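Side-chain contact in BtGH115A (Bacteroides thetaiotaomicron, PDB 5BY3), which acts as a 4-O-methyl-alpha-glucuronidase of glycoside hydrolase family 115 with specificity for decorated arabinogalactans: residues P221-K226 with P246-A251. Sequence-based numbering, arbitrary orientation.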
loop_
_atom_site.group_PDB
_atom_site.type_symbol
_atom_site.label_atom_id
_atom_site.label_comp_id
_atom_site.label_asym_id
_atom_site.label_seq_id
_atom_site.Cartn_x
_atom_site.Cartn_y
_atom_site.Cartn_z
ATOM N N PRO A 221 -0.583 20.604 11.677
ATOM C CA PRO A 221 -0.615 20.635 10.208
ATOM C C PRO A 221 0.713 21.005 9.582
ATOM O O PRO A 221 1.430 21.895 10.071
ATOM C CB PRO A 221 -1.696 21.671 9.902
ATOM C CG PRO A 221 -2.656 21.498 11.049
ATOM C CD PRO A 221 -1.798 21.228 12.260
ATOM N N PHE A 222 1.035 20.277 8.521
ATOM C CA PHE A 222 2.299 20.370 7.833
ATOM C C PHE A 222 2.731 21.793 7.554
ATOM O O PHE A 222 3.858 22.170 7.876
ATOM C CB PHE A 222 2.221 19.612 6.514
ATOM C CG PHE A 222 3.495 19.616 5.738
ATOM C CD1 PHE A 222 4.504 18.733 6.043
ATOM C CD2 PHE A 222 3.677 20.504 4.676
ATOM C CE1 PHE A 222 5.681 18.721 5.312
ATOM C CE2 PHE A 222 4.860 20.501 3.941
ATOM C CZ PHE A 222 5.864 19.606 4.271
ATOM N N PHE A 223 1.831 22.569 6.946
ATOM C CA PHE A 223 2.170 23.888 6.418
ATOM C C PHE A 223 2.145 24.980 7.482
ATOM O O PHE A 223 2.474 26.142 7.214
ATOM C CB PHE A 223 1.238 24.223 5.272
ATOM C CG PHE A 223 1.605 23.574 3.970
ATOM C CD1 PHE A 223 2.808 23.897 3.320
ATOM C CD2 PHE A 223 0.719 22.701 3.346
ATOM C CE1 PHE A 223 3.142 23.338 2.090
ATOM C CE2 PHE A 223 1.035 22.143 2.107
ATOM C CZ PHE A 223 2.245 22.465 1.476
ATOM N N LEU A 224 1.738 24.579 8.682
ATOM C CA LEU A 224 1.811 25.381 9.904
ATOM C C LEU A 224 2.997 24.965 10.772
ATOM O O LEU A 224 3.028 25.286 11.962
ATOM C CB LEU A 224 0.503 25.236 10.709
ATOM C CG LEU A 224 -0.708 25.918 10.074
ATOM C CD1 LEU A 224 -1.878 25.975 11.040
ATOM C CD2 LEU A 224 -0.302 27.312 9.603
ATOM N N THR A 225 3.948 24.231 10.182
ATOM C CA THR A 225 5.127 23.745 10.901
ATOM C C THR A 225 6.305 24.419 10.255
ATOM O O THR A 225 6.478 24.346 9.044
ATOM C CB THR A 225 5.288 22.203 10.835
ATOM O OG1 THR A 225 4.073 21.560 11.256
ATOM C CG2 THR A 225 6.469 21.714 11.704
ATOM N N LYS A 226 7.114 25.079 11.066
ATOM C CA LYS A 226 8.266 25.789 10.560
ATOM C C LYS A 226 9.347 24.799 10.047
ATOM O O LYS A 226 9.795 23.907 10.774
ATOM C CB LYS A 226 8.772 26.761 11.647
ATOM C CG LYS A 226 10.109 27.439 11.394
ATOM C CD LYS A 226 9.963 28.686 10.541
ATOM C CE LYS A 226 11.157 29.610 10.755
ATOM N NZ LYS A 226 11.540 30.219 9.456
ATOM N N PRO A 246 -8.769 20.091 0.462
ATOM C CA PRO A 246 -8.828 20.798 -0.807
ATOM C C PRO A 246 -7.706 21.742 -1.103
ATOM O O PRO A 246 -7.267 21.772 -2.254
ATOM C CB PRO A 246 -10.121 21.601 -0.713
ATOM C CG PRO A 246 -10.952 20.872 0.272
ATOM C CD PRO A 246 -9.964 20.375 1.279
HETATM N N MSE A 247 -7.230 22.535 -0.127
HETATM C CA MSE A 247 -6.448 23.351 -1.144
HETATM C C MSE A 247 -5.108 23.492 -0.583
HETATM O O MSE A 247 -4.772 24.547 -0.028
HETATM C CB MSE A 247 -6.937 24.784 -1.516
HETATM C CG MSE A 247 -8.153 24.876 -2.426
HETATM SE SE MSE A 247 -7.617 24.720 -4.315
HETATM C CE MSE A 247 -6.743 26.454 -4.270
ATOM N N ALA A 248 -4.329 22.418 -0.684
ATOM C CA ALA A 248 -3.163 22.238 0.200
ATOM C C ALA A 248 -3.536 22.543 1.672
ATOM O O ALA A 248 -2.672 22.854 2.498
ATOM C CB ALA A 248 -2.009 23.110 -0.276
ATOM N N CYS A 249 -4.832 22.417 1.979
ATOM C CA CYS A 249 -5.436 22.934 3.204
ATOM C C CYS A 249 -6.016 21.856 4.086
ATOM O O CYS A 249 -7.068 21.290 3.817
ATOM C CB CYS A 249 -6.519 23.970 2.875
ATOM S SG CYS A 249 -5.899 25.654 2.966
ATOM N N ASN A 250 -5.300 21.585 5.160
ATOM C CA ASN A 250 -5.730 20.613 6.141
ATOM C C ASN A 250 -6.839 21.193 7.052
ATOM O O ASN A 250 -6.552 21.776 8.090
ATOM C CB ASN A 250 -4.506 20.106 6.944
ATOM C CG ASN A 250 -4.897 19.246 8.140
ATOM O OD1 ASN A 250 -6.083 18.983 8.389
ATOM N ND2 ASN A 250 -3.904 18.821 8.896
ATOM N N ALA A 251 -8.095 21.007 6.662
ATOM C CA ALA A 251 -9.225 21.488 7.444
ATOM C C ALA A 251 -9.230 20.886 8.853
ATOM O O ALA A 251 -9.386 21.611 9.856
ATOM C CB ALA A 251 -10.494 21.170 6.722
#
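Two successive beta-alpha loops of the TIM-barrel-type domain of this family 115 enzyme, one following strand 210-212 and the other following strand 238-239, meet where Pro221 and Phe223 lean on Asn250 and Ala248. Here the two segments touch through van der Waals contacts, while polar groups along the seam bond to other partners, among them Gly253, Glu254 and Arg279. At one end the Pro221 ring lies against the Asn250 amide, the two side chains crossing at roughly a right angle. Asn250 serves as N-cap of helix 251-258: OD1 accepts from Gly253 N, and Glu254 OE1, one residue further on, accepts from Asn250 N, which engages both the side chain and the backbone N of the capping residue. With CG anti to the backbone N (chi1 171°), ND2 lies against CB and CG of Pro221, both at 3.7 Å, and makes a weak hydrogen bond to Met215 O. At the other end Phe223 brings CD2 to 3.5 Å from Ala248 O, an oblique approach, while CE2 touches Ala248 CB at 4.0 Å. That carbonyl is satisfied by Arg279 NH1. On the proline side a short 3-10 turn fixes the backbone, Pro221 O accepting from Leu224 N. Thr225 OG1 reaches the same oxygen from the opposite face of its carbonyl plane, at 2.9 Å. Helix 265-283 borders the contact, Arg279 and Val283 touching Phe223, whereas Glu254 of helix 251-258 packs on Pro221 and Leu224; the contact thus joins the loops after the adjacent parallel strands 210-212 and 238-239, which lead into helices 228-235 and 251-258.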